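Local atomic coordinates of inosine-uridine preferring nucleoside hydrolase (Gardnerella vaginalis 315-A, PDB entry 6BA1), a protein that belongs to the inosine-uridine preferring nucleoside hydrolase family, with an alpha/beta fold built round a mainly parallel sheet, and carries a bound calcium ion. Residues L52-L57 and I98-K104; I93-I98 and F222-M226; F185-V191 and K292-V296; P265-Q269 and T280-R286. All coordinates share one frame; numbering follows the deposited sequence.

Interaction 1 (L52-L57 and I98-K104); sequences LAITDL and IPDSPRK
Asp-56 sets its carboxylate anti to its own carbonyl carbon (chi1 -78°), and Ser-101 holds OG anti to the backbone N (chi1 175°), which brings the two groups together between the last turns of helix 44-57 and the irregular segment 98-104. Ser-101 OG donates to Asp-56 OD2 at 2.6 Å, coming from above the carboxylate plane. The second oxygen, OD1, uses its syn lone pair for Arg-103 NE, 2.7 Å away; this salt bridge lies close to the guanidinium plane, although the two flat groups are turned 38° apart. Arg-103, bent along its chain, lays one guanidinium face against Leu-52 CD2, 3.5 Å from NH2, and the same NH2 bonds Val-63 O. Ser-101 OG also accepts from Arg-103 N at 3.2 Å, an ST turn that links the two residues gripping the aspartate. Further along, Ile-98 CD1 meets Leu-57 CD2 at 3.8 Å and Ile-54 CG1 at 4.0 Å, while Ala-53 CB rests 3.5 Å from Pro-99 O. The loop is thus joined to the helix by an apolar end and a polar end. A donor on each oxygen fixes the rotation of the carboxylate and probably stabilises its charged form.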
loop_
_atom_site.group_PDB
_atom_site.type_symbol
_atom_site.label_atom_id
_atom_site.label_comp_id
_atom_site.label_asym_id
_atom_site.label_seq_id
_atom_site.Cartn_x
_atom_site.Cartn_y
_atom_site.Cartn_z
ATOM N N LEU A 52 30.234 19.595 -2.498
ATOM C CA LEU A 52 31.347 20.232 -3.204
ATOM C C LEU A 52 32.617 19.397 -3.091
ATOM O O LEU A 52 33.227 19.059 -4.106
ATOM C CB LEU A 52 31.605 21.637 -2.657
ATOM C CG LEU A 52 30.527 22.696 -2.907
ATOM C CD1 LEU A 52 30.650 23.836 -1.898
ATOM C CD2 LEU A 52 30.593 23.224 -4.342
ATOM N N ALA A 53 32.988 19.058 -1.854
ATOM C CA ALA A 53 34.196 18.272 -1.570
ATOM C C ALA A 53 34.229 16.907 -2.266
ATOM O O ALA A 53 35.282 16.466 -2.737
ATOM C CB ALA A 53 34.357 18.090 -0.068
ATOM N N ILE A 54 33.071 16.250 -2.323
ATOM C CA ILE A 54 32.962 14.900 -2.876
ATOM C C ILE A 54 32.944 14.923 -4.405
ATOM O O ILE A 54 33.625 14.113 -5.039
ATOM C CB ILE A 54 31.746 14.154 -2.269
ATOM C CG1 ILE A 54 32.053 13.814 -0.803
ATOM C CG2 ILE A 54 31.414 12.869 -3.034
ATOM C CD1 ILE A 54 30.858 13.835 0.125
ATOM N N THR A 55 32.179 15.844 -4.990
ATOM C CA THR A 55 32.171 16.026 -6.446
ATOM C C THR A 55 33.578 16.296 -6.985
ATOM O O THR A 55 33.962 15.747 -8.026
ATOM C CB THR A 55 31.231 17.169 -6.886
ATOM O OG1 THR A 55 31.440 18.322 -6.060
ATOM C CG2 THR A 55 29.791 16.731 -6.788
ATOM N N ASP A 56 34.335 17.130 -6.264
ATOM C CA ASP A 56 35.763 17.343 -6.532
ATOM C C ASP A 56 36.539 16.026 -6.484
ATOM O O ASP A 56 37.196 15.667 -7.460
ATOM C CB ASP A 56 36.386 18.326 -5.522
ATOM C CG ASP A 56 36.055 19.783 -5.819
ATOM O OD1 ASP A 56 35.085 20.065 -6.557
ATOM O OD2 ASP A 56 36.778 20.654 -5.291
ATOM N N LEU A 57 36.432 15.304 -5.365
ATOM C CA LEU A 57 37.210 14.074 -5.146
ATOM C C LEU A 57 37.019 13.008 -6.233
ATOM O O LEU A 57 37.976 12.321 -6.596
ATOM C CB LEU A 57 36.890 13.455 -3.777
ATOM C CG LEU A 57 37.850 12.350 -3.305
ATOM C CD1 LEU A 57 39.081 12.949 -2.664
ATOM C CD2 LEU A 57 37.163 11.397 -2.347
ATOM N N ILE A 98 38.246 14.550 4.591
ATOM C CA ILE A 98 38.333 14.830 3.165
ATOM C C ILE A 98 38.525 16.344 2.998
ATOM O O ILE A 98 37.843 17.128 3.672
ATOM C CB ILE A 98 37.070 14.307 2.421
ATOM C CG1 ILE A 98 37.197 14.497 0.903
ATOM C CG2 ILE A 98 35.791 14.957 2.954
ATOM C CD1 ILE A 98 35.987 14.005 0.125
ATOM N N PRO A 99 39.463 16.766 2.122
ATOM C CA PRO A 99 39.701 18.208 1.995
ATOM C C PRO A 99 38.473 18.991 1.512
ATOM O O PRO A 99 37.764 18.535 0.617
ATOM C CB PRO A 99 40.844 18.288 0.967
ATOM C CG PRO A 99 40.819 16.983 0.243
ATOM C CD PRO A 99 40.375 15.985 1.266
ATOM N N ASP A 100 38.235 20.154 2.118
ATOM C CA ASP A 100 37.183 21.076 1.677
ATOM C C ASP A 100 37.450 21.498 0.242
ATOM O O ASP A 100 38.607 21.722 -0.137
ATOM C CB ASP A 100 37.158 22.344 2.541
ATOM C CG ASP A 100 36.709 22.085 3.970
ATOM O OD1 ASP A 100 36.811 20.933 4.440
ATOM O OD2 ASP A 100 36.253 23.039 4.629
ATOM N N SER A 101 36.398 21.603 -0.565
ATOM C CA SER A 101 36.548 22.154 -1.905
ATOM C C SER A 101 36.713 23.669 -1.786
ATOM O O SER A 101 35.973 24.314 -1.035
ATOM C CB SER A 101 35.330 21.852 -2.767
ATOM O OG SER A 101 35.430 22.482 -4.031
ATOM N N PRO A 102 37.673 24.244 -2.528
ATOM C CA PRO A 102 37.780 25.702 -2.563
ATOM C C PRO A 102 36.668 26.381 -3.386
ATOM O O PRO A 102 36.489 27.596 -3.265
ATOM C CB PRO A 102 39.152 25.936 -3.197
ATOM C CG PRO A 102 39.372 24.744 -4.058
ATOM C CD PRO A 102 38.669 23.593 -3.396
ATOM N N ARG A 103 35.941 25.603 -4.199
ATOM C CA ARG A 103 34.718 26.078 -4.879
ATOM C C ARG A 103 33.696 26.225 -3.797
ATOM O O ARG A 103 33.787 25.587 -2.727
ATOM C CB ARG A 103 34.207 25.091 -5.970
ATOM C CG ARG A 103 35.315 24.328 -6.564
ATOM C CD ARG A 103 34.972 23.293 -7.713
ATOM N NE ARG A 103 33.901 22.377 -7.329
ATOM C CZ ARG A 103 32.612 22.557 -7.583
ATOM N NH1 ARG A 103 32.204 23.672 -8.195
ATOM N NH2 ARG A 103 31.669 21.676 -7.259
ATOM N N LYS A 104 32.722 27.103 -4.044
ATOM C CA LYS A 104 31.646 27.391 -3.100
ATOM C C LYS A 104 30.280 27.380 -3.764
ATOM O O LYS A 104 30.177 27.220 -4.981
ATOM C CB LYS A 104 31.940 28.731 -2.395
ATOM C CG LYS A 104 33.154 28.641 -1.475
ATOM C CD LYS A 104 33.087 29.223 -0.032
ATOM C CE LYS A 104 33.829 28.297 0.949
ATOM N NZ LYS A 104 34.469 29.004 2.087
#

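Interaction 2 (I93-I98 and F222-M226); sequences IGDVEI and FLADM
Ile-93 CG2 sits in the closely packed, buried part of this contact, 3.4 Å from Phe-222 CZ and 3.3 Å from Met-226 CE. The methyl meets Phe-222 at the ring edge, where Val-96 CG1 also arrives, 3.6 Å from CD1. Over one face of the same ring comes Ile-98 CD1, a CH-pi contact 4.3 Å from the Phe-222 centroid and offset toward the rim. Phe-222 points its ring into this group because CG stands anti to the backbone N (chi1 165°). Met-226, its chain somewhat off extended at chi2 and chi3, sets CE against Ile-93, and its CG passes 3.5 Å from Ile-93 O. The contact packs the loop between helices 82-88 and 110-121 against helix 218-237 of the nucleoside hydrolase fold; Leu-57 of helix 44-57 also touches Phe-222, and Val-15 and Thr-18 of helix 15-25 touch Met-226, whose side chain is about 11 Å from the bound calcium ion. Toward solvent lie Val-96, Ile-98 and Asp-225, all partly exposed. Val-96 CG2 still rests on the helix backbone, 3.6 Å from Met-226 N and 3.8 Å from Asp-225 CB, and the carboxylate of Asp-225 turns to a salt bridge with Arg-213.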
loop_
_atom_site.group_PDB
_atom_site.type_symbol
_atom_site.label_atom_id
_atom_site.label_comp_id
_atom_site.label_asym_id
_atom_site.label_seq_id
_atom_site.Cartn_x
_atom_site.Cartn_y
_atom_site.Cartn_z
ATOM N N ILE A 93 29.340 11.968 6.568
ATOM C CA ILE A 93 30.125 11.298 5.523
ATOM C C ILE A 93 30.907 10.121 6.147
ATOM O O ILE A 93 32.087 9.903 5.846
ATOM C CB ILE A 93 31.150 12.269 4.863
ATOM C CG1 ILE A 93 30.657 13.713 4.781
ATOM C CG2 ILE A 93 31.524 11.807 3.466
ATOM C CD1 ILE A 93 31.736 14.679 4.316
ATOM N N GLY A 94 30.251 9.360 7.016
ATOM C CA GLY A 94 30.975 8.510 7.967
ATOM C C GLY A 94 31.593 9.455 8.980
ATOM O O GLY A 94 30.900 10.302 9.528
ATOM N N ASP A 95 32.883 9.326 9.234
ATOM C CA ASP A 95 33.636 10.428 9.835
ATOM C C ASP A 95 34.933 10.550 9.058
ATOM O O ASP A 95 36.007 10.764 9.623
ATOM C CB ASP A 95 33.849 10.201 11.343
ATOM C CG ASP A 95 32.640 10.621 12.175
ATOM O OD1 ASP A 95 32.116 11.740 11.965
ATOM O OD2 ASP A 95 32.227 9.837 13.052
ATOM N N VAL A 96 34.799 10.445 7.737
ATOM C CA VAL A 96 35.940 10.339 6.847
ATOM C C VAL A 96 36.449 11.745 6.550
ATOM O O VAL A 96 35.689 12.609 6.103
ATOM C CB VAL A 96 35.591 9.588 5.544
ATOM C CG1 VAL A 96 36.826 9.440 4.661
ATOM C CG2 VAL A 96 35.010 8.219 5.864
ATOM N N GLU A 97 37.741 11.949 6.805
ATOM C CA GLU A 97 38.387 13.243 6.617
ATOM C C GLU A 97 38.685 13.420 5.133
ATOM O O GLU A 97 39.294 12.553 4.504
ATOM C CB GLU A 97 39.683 13.343 7.430
ATOM C CG GLU A 97 39.540 13.081 8.927
ATOM C CD GLU A 97 38.759 14.160 9.656
ATOM O OE1 GLU A 97 39.385 14.898 10.447
ATOM O OE2 GLU A 97 37.523 14.269 9.451
ATOM N N ILE A 98 38.246 14.550 4.591
ATOM C CA ILE A 98 38.333 14.830 3.165
ATOM C C ILE A 98 38.525 16.344 2.998
ATOM O O ILE A 98 37.843 17.128 3.672
ATOM C CB ILE A 98 37.070 14.307 2.421
ATOM C CG1 ILE A 98 37.197 14.497 0.903
ATOM C CG2 ILE A 98 35.791 14.957 2.954
ATOM C CD1 ILE A 98 35.987 14.005 0.125
ATOM N N PHE A 222 38.044 6.368 -0.056
ATOM C CA PHE A 222 37.027 7.225 0.572
ATOM C C PHE A 222 35.666 6.529 0.689
ATOM O O PHE A 222 35.117 6.411 1.790
ATOM C CB PHE A 222 36.873 8.545 -0.196
ATOM C CG PHE A 222 35.622 9.316 0.156
ATOM C CD1 PHE A 222 35.512 9.965 1.380
ATOM C CD2 PHE A 222 34.554 9.386 -0.740
ATOM C CE1 PHE A 222 34.357 10.662 1.712
ATOM C CE2 PHE A 222 33.402 10.079 -0.409
ATOM C CZ PHE A 222 33.296 10.713 0.817
ATOM N N LEU A 223 35.133 6.081 -0.448
ATOM C CA LEU A 223 33.820 5.429 -0.492
ATOM C C LEU A 223 33.764 4.168 0.367
ATOM O O LEU A 223 32.726 3.877 0.969
ATOM C CB LEU A 223 33.417 5.095 -1.939
ATOM C CG LEU A 223 33.145 6.273 -2.883
ATOM C CD1 LEU A 223 32.932 5.769 -4.296
ATOM C CD2 LEU A 223 31.941 7.091 -2.420
ATOM N N ALA A 224 34.878 3.433 0.425
ATOM C CA ALA A 224 34.992 2.244 1.277
ATOM C C ALA A 224 34.955 2.610 2.760
ATOM O O ALA A 224 34.124 2.086 3.503
ATOM C CB ALA A 224 36.267 1.473 0.949
ATOM N N ASP A 225 35.851 3.511 3.176
ATOM C CA ASP A 225 35.886 4.027 4.564
ATOM C C ASP A 225 34.527 4.578 5.006
ATOM O O ASP A 225 34.092 4.350 6.135
ATOM C CB ASP A 225 36.946 5.143 4.716
ATOM C CG ASP A 225 38.384 4.630 4.719
ATOM O OD1 ASP A 225 38.626 3.456 5.068
ATOM O OD2 ASP A 225 39.283 5.436 4.379
ATOM N N MET A 226 33.873 5.299 4.099
ATOM C CA MET A 226 32.605 5.962 4.371
ATOM C C MET A 226 31.470 4.979 4.629
ATOM O O MET A 226 30.814 5.044 5.669
ATOM C CB MET A 226 32.241 6.840 3.183
ATOM C CG MET A 226 30.993 7.679 3.380
ATOM S SD MET A 226 30.155 7.938 1.823
ATOM C CE MET A 226 29.544 9.582 2.135
#

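Interaction 3 (F185-V191 and K292-V296); sequences FRSGAPV and KTMQV
Met-294 sets its terminal methyl over the centre of the Phe-185 ring: CE stands 3.5 Å from the Phe-185 centroid, only 2° off the ring normal, almost equally far from every ring carbon. Its sulfur also lies over this face but nearer the CG end, with SD 4.0 Å from the Phe-185 centroid, so CH-pi and Met-aromatic contacts share one side of the ring. A bend at chi3 (-78°) turns the methyl over the ring centre. Val-191 runs alongside Met-294, both side chains pointing the same way, and its CG1 is 3.6 Å from Met-294 CE. Away from the ring, Thr-293 CG2 approaches Gly-188 CA at 3.8 Å, where the chain leaves helix 178-187 with positive phi. Pro-190 then centres an inverse gamma turn that leads into strand 191-194. Here the parallel pairing with strand 295-300 begins: Gln-295 N donates to Val-191 O over 3.3 Å, and Gln-295 with Met-193 continues it. Met-268 and Val-270 also touch Phe-185. Strand joins strand through the single backbone bond between the segments, while the helix end is held by apolar contact, largely dispersion between the thioether and the aromatic face; no side-chain hydrogen bond crosses the two segments.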
loop_
_atom_site.group_PDB
_atom_site.type_symbol
_atom_site.label_atom_id
_atom_site.label_comp_id
_atom_site.label_asym_id
_atom_site.label_seq_id
_atom_site.Cartn_x
_atom_site.Cartn_y
_atom_site.Cartn_z
ATOM N N PHE A 185 3.252 15.258 -4.287
ATOM C CA PHE A 185 2.501 14.080 -4.747
ATOM C C PHE A 185 1.202 14.514 -5.423
ATOM O O PHE A 185 0.880 14.052 -6.527
ATOM C CB PHE A 185 2.193 13.134 -3.574
ATOM C CG PHE A 185 3.367 12.306 -3.090
ATOM C CD1 PHE A 185 4.689 12.691 -3.290
ATOM C CD2 PHE A 185 3.130 11.136 -2.383
ATOM C CE1 PHE A 185 5.734 11.909 -2.813
ATOM C CE2 PHE A 185 4.177 10.358 -1.902
ATOM C CZ PHE A 185 5.476 10.743 -2.119
ATOM N N ARG A 186 0.489 15.419 -4.749
ATOM C CA ARG A 186 -0.748 16.010 -5.258
ATOM C C ARG A 186 -0.563 16.909 -6.483
ATOM O O ARG A 186 -1.493 17.027 -7.287
ATOM C CB ARG A 186 -1.442 16.833 -4.161
ATOM C CG ARG A 186 -2.017 16.010 -3.028
ATOM C CD ARG A 186 -3.159 16.727 -2.309
ATOM N NE ARG A 186 -4.241 15.778 -1.999
ATOM C CZ ARG A 186 -4.381 15.093 -0.866
ATOM N NH1 ARG A 186 -3.518 15.200 0.144
ATOM N NH2 ARG A 186 -5.414 14.265 -0.753
ATOM N N SER A 187 0.607 17.545 -6.616
ATOM C CA SER A 187 0.912 18.434 -7.750
ATOM C C SER A 187 0.464 17.915 -9.116
ATOM O O SER A 187 0.002 18.684 -9.955
ATOM C CB SER A 187 2.415 18.710 -7.840
ATOM O OG SER A 187 3.118 17.580 -8.333
ATOM N N GLY A 188 0.626 16.617 -9.332
ATOM C CA GLY A 188 0.329 15.990 -10.612
ATOM C C GLY A 188 1.544 15.902 -11.501
ATOM O O GLY A 188 1.436 15.531 -12.668
ATOM N N ALA A 189 2.710 16.243 -10.956
ATOM C CA ALA A 189 3.974 16.095 -11.666
ATOM C C ALA A 189 4.251 14.618 -11.838
ATOM O O ALA A 189 3.792 13.811 -11.035
ATOM C CB ALA A 189 5.098 16.773 -10.912
ATOM N N PRO A 190 4.995 14.250 -12.903
ATOM C CA PRO A 190 5.308 12.842 -13.153
ATOM C C PRO A 190 6.335 12.264 -12.191
ATOM O O PRO A 190 7.482 12.054 -12.557
ATOM C CB PRO A 190 5.749 12.827 -14.616
ATOM C CG PRO A 190 6.268 14.181 -14.852
ATOM C CD PRO A 190 5.490 15.117 -13.984
ATOM N N VAL A 191 5.904 12.010 -10.961
ATOM C CA VAL A 191 6.753 11.495 -9.887
ATOM C C VAL A 191 6.832 9.963 -9.952
ATOM O O VAL A 191 5.921 9.313 -10.439
ATOM C CB VAL A 191 6.235 11.947 -8.512
ATOM C CG1 VAL A 191 7.105 11.399 -7.380
ATOM C CG2 VAL A 191 6.143 13.462 -8.437
ATOM N N LYS A 292 -3.329 8.228 -13.770
ATOM C CA LYS A 292 -2.486 8.084 -12.580
ATOM C C LYS A 292 -1.272 9.017 -12.646
ATOM O O LYS A 292 -0.413 8.871 -13.521
ATOM C CB LYS A 292 -2.047 6.621 -12.426
ATOM C CG LYS A 292 -3.190 5.602 -12.384
ATOM C CD LYS A 292 -4.268 5.987 -11.369
ATOM C CE LYS A 292 -5.237 4.863 -11.070
ATOM N NZ LYS A 292 -6.194 5.279 -10.011
ATOM N N THR A 293 -1.207 9.977 -11.716
ATOM C CA THR A 293 -0.196 11.047 -11.743
ATOM C C THR A 293 1.215 10.544 -11.424
ATOM O O THR A 293 2.173 10.970 -12.066
ATOM C CB THR A 293 -0.541 12.195 -10.766
ATOM O OG1 THR A 293 -0.700 11.685 -9.427
ATOM C CG2 THR A 293 -1.823 12.915 -11.208
ATOM N N MET A 294 1.344 9.659 -10.437
ATOM C CA MET A 294 2.634 9.090 -10.053
ATOM C C MET A 294 2.586 7.576 -9.873
ATOM O O MET A 294 1.521 6.991 -9.909
ATOM C CB MET A 294 3.187 9.799 -8.808
ATOM C CG MET A 294 2.326 9.801 -7.579
ATOM S SD MET A 294 3.072 10.834 -6.290
ATOM C CE MET A 294 4.353 9.743 -5.663
ATOM N N GLN A 295 3.758 6.967 -9.713
ATOM C CA GLN A 295 3.910 5.512 -9.675
ATOM C C GLN A 295 4.804 5.118 -8.510
ATOM O O GLN A 295 5.882 5.668 -8.367
ATOM C CB GLN A 295 4.524 5.003 -10.984
ATOM C CG GLN A 295 4.058 5.749 -12.227
ATOM C CD GLN A 295 4.444 5.047 -13.515
ATOM O OE1 GLN A 295 5.505 4.415 -13.596
ATOM N NE2 GLN A 295 3.578 5.151 -14.531
ATOM N N VAL A 296 4.351 4.184 -7.673
ATOM C CA VAL A 296 5.134 3.737 -6.519
ATOM C C VAL A 296 5.793 2.404 -6.829
ATOM O O VAL A 296 5.168 1.505 -7.371
ATOM C CB VAL A 296 4.287 3.604 -5.241
ATOM C CG1 VAL A 296 5.167 3.201 -4.062
ATOM C CG2 VAL A 296 3.558 4.914 -4.948
#

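Interaction 4 (P265-Q269 and T280-R286); sequences PINMQ and TIGDVTR
Gln-269 and Ile-281 exchange two backbone hydrogen bonds, Gln-269 N to Ile-281 O at 2.9 Å and Ile-281 N to Gln-269 O at 3.2 Å, as an antiparallel hydrogen-bonded pair. Met-268 and Gly-282 follow as a non-hydrogen-bonded pair, and beyond them Asp-283 N donates to Asn-267 O at 3.1 Å. Side chains add polar bonds to the backbone. Arg-286 NH2 crosses to Met-268 O at 2.7 Å, 16° out of the guanidinium plane, while NH1 makes a salt bridge to Asp-283 OD1 at 2.8 Å within its own segment, which helps to hold the guanidinium in place. Asn-267 ND2 gives Arg-286 O a weak bond and is also bonded to Val-291 O; its OD1 accepts from Thr-293 N. These segments form the two-stranded beta hairpin of 268-270 and 280-282, which follows the edge strand 261-265 in the chain and packs on helix 178-187 and strand 295-300 through Met-268; Ile-162 and Thr-161 of the second subunit pack on Ile-281 and Ile-266. Gln-269 OE1 and Asp-283 OD2 stand close as two acceptors, not as a bond; Thr-285 OG1 donates to that OD2 at 2.9 Å. Apolar packing comes from Met-268, whose chain folds back at chi2 and chi3 (-80° and -60°) to set CE over the backbone of Ile-281 and 3.9 Å from Thr-280 CB, and from Gln-269 CG, lying alongside Ile-281 CG2 at 3.9 Å.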
loop_
_atom_site.group_PDB
_atom_site.type_symbol
_atom_site.label_atom_id
_atom_site.label_comp_id
_atom_site.label_asym_id
_atom_site.label_seq_id
_atom_site.Cartn_x
_atom_site.Cartn_y
_atom_site.Cartn_z
ATOM N N PRO A 265 0.861 2.037 -10.788
ATOM C CA PRO A 265 0.203 3.315 -11.094
ATOM C C PRO A 265 -0.837 3.673 -10.040
ATOM O O PRO A 265 -1.737 2.882 -9.786
ATOM C CB PRO A 265 -0.460 3.060 -12.451
ATOM C CG PRO A 265 0.404 2.028 -13.084
ATOM C CD PRO A 265 0.875 1.143 -11.959
ATOM N N ILE A 266 -0.695 4.838 -9.416
ATOM C CA ILE A 266 -1.526 5.199 -8.269
ATOM C C ILE A 266 -1.471 6.694 -7.953
ATOM O O ILE A 266 -0.399 7.239 -7.730
ATOM C CB ILE A 266 -1.115 4.382 -7.013
ATOM C CG1 ILE A 266 -2.018 4.707 -5.814
ATOM C CG2 ILE A 266 0.355 4.601 -6.650
ATOM C CD1 ILE A 266 -1.761 3.807 -4.622
ATOM N N ASN A 267 -2.629 7.345 -7.931
ATOM C CA ASN A 267 -2.726 8.722 -7.455
ATOM C C ASN A 267 -2.523 8.733 -5.938
ATOM O O ASN A 267 -3.250 8.061 -5.210
ATOM C CB ASN A 267 -4.076 9.341 -7.835
ATOM C CG ASN A 267 -4.190 9.630 -9.322
ATOM O OD1 ASN A 267 -3.566 10.556 -9.834
ATOM N ND2 ASN A 267 -4.999 8.852 -10.022
ATOM N N MET A 268 -1.534 9.502 -5.482
ATOM C CA MET A 268 -1.035 9.456 -4.106
ATOM C C MET A 268 -1.245 10.753 -3.335
ATOM O O MET A 268 -1.594 11.789 -3.898
ATOM C CB MET A 268 0.460 9.156 -4.117
ATOM C CG MET A 268 0.828 7.748 -4.540
ATOM S SD MET A 268 0.627 6.546 -3.234
ATOM C CE MET A 268 1.749 7.160 -1.988
ATOM N N GLN A 269 -1.023 10.658 -2.029
ATOM C CA GLN A 269 -1.018 11.794 -1.117
ATOM C C GLN A 269 -0.071 11.480 0.030
ATOM O O GLN A 269 0.471 10.375 0.112
ATOM C CB GLN A 269 -2.425 12.066 -0.564
ATOM C CG GLN A 269 -3.070 10.886 0.177
ATOM C CD GLN A 269 -4.295 11.267 0.985
ATOM O OE1 GLN A 269 -5.379 11.453 0.444
ATOM N NE2 GLN A 269 -4.133 11.366 2.293
ATOM N N THR A 280 2.797 7.832 3.505
ATOM C CA THR A 280 2.566 7.859 2.071
ATOM C C THR A 280 1.466 6.856 1.760
ATOM O O THR A 280 1.579 5.677 2.114
ATOM C CB THR A 280 3.832 7.448 1.323
ATOM O OG1 THR A 280 4.383 6.282 1.946
ATOM C CG2 THR A 280 4.875 8.559 1.378
ATOM N N ILE A 281 0.402 7.314 1.107
ATOM C CA ILE A 281 -0.783 6.491 0.900
ATOM C C ILE A 281 -1.604 7.007 -0.282
ATOM O O ILE A 281 -1.553 8.190 -0.596
ATOM C CB ILE A 281 -1.633 6.460 2.196
ATOM C CG1 ILE A 281 -2.656 5.317 2.171
ATOM C CG2 ILE A 281 -2.321 7.797 2.462
ATOM C CD1 ILE A 281 -2.027 3.941 2.244
ATOM N N GLY A 282 -2.338 6.114 -0.943
ATOM C CA GLY A 282 -3.191 6.498 -2.056
ATOM C C GLY A 282 -4.345 7.400 -1.648
ATOM O O GLY A 282 -4.939 7.216 -0.588
ATOM N N ASP A 283 -4.649 8.378 -2.493
ATOM C CA ASP A 283 -5.799 9.244 -2.281
ATOM C C ASP A 283 -7.005 8.533 -2.854
ATOM O O ASP A 283 -7.004 8.152 -4.031
ATOM C CB ASP A 283 -5.612 10.609 -2.961
ATOM C CG ASP A 283 -6.710 11.608 -2.603
ATOM O OD1 ASP A 283 -6.859 12.608 -3.333
ATOM O OD2 ASP A 283 -7.430 11.408 -1.599
ATOM N N VAL A 284 -8.027 8.365 -2.018
ATOM C CA VAL A 284 -9.247 7.649 -2.410
ATOM C C VAL A 284 -9.981 8.460 -3.461
ATOM O O VAL A 284 -10.458 7.905 -4.451
ATOM C CB VAL A 284 -10.215 7.399 -1.230
ATOM C CG1 VAL A 284 -11.323 6.436 -1.643
ATOM C CG2 VAL A 284 -9.482 6.839 -0.027
ATOM N N THR A 285 -10.054 9.769 -3.232
ATOM C CA THR A 285 -10.666 10.730 -4.149
ATOM C C THR A 285 -10.278 10.499 -5.603
ATOM O O THR A 285 -11.128 10.565 -6.491
ATOM C CB THR A 285 -10.268 12.175 -3.797
ATOM O OG1 THR A 285 -10.129 12.295 -2.380
ATOM C CG2 THR A 285 -11.311 13.174 -4.298
ATOM N N ARG A 286 -8.992 10.226 -5.830
ATOM C CA ARG A 286 -8.467 10.010 -7.176
ATOM C C ARG A 286 -8.181 8.523 -7.467
ATOM O O ARG A 286 -7.305 8.202 -8.273
ATOM C CB ARG A 286 -7.210 10.872 -7.389
ATOM C CG ARG A 286 -7.345 12.319 -6.890
ATOM C CD ARG A 286 -6.316 13.270 -7.489
ATOM N NE ARG A 286 -4.919 12.825 -7.312
ATOM C CZ ARG A 286 -4.214 12.906 -6.175
ATOM N NH1 ARG A 286 -4.743 13.403 -5.044
ATOM N NH2 ARG A 286 -2.962 12.471 -6.161
#

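In the fold
From the N terminus, interaction 1 closes first, returning the loop before helix 110-121 to helix 44-57. Interaction 2 opens within that loop, at 93-98, and closes on helix 218-237, so the two cross; they share Ile-98. Interaction 3 starts at 185-191, before interaction 2 has closed, and ends at 292-296; these also cross along the chain, although their centres lie about 35 Å apart on opposite sides of the chain's centre. Interaction 4 is a short hairpin contact falling wholly between the segments of interaction 3 and touching it through Asn-267 and Ile-266. Interactions 1 and 2 tie the loop 93-104 to two helices; interactions 3 and 4 join the end of helix 178-187, strands 191-194 and 295-300 and the hairpin.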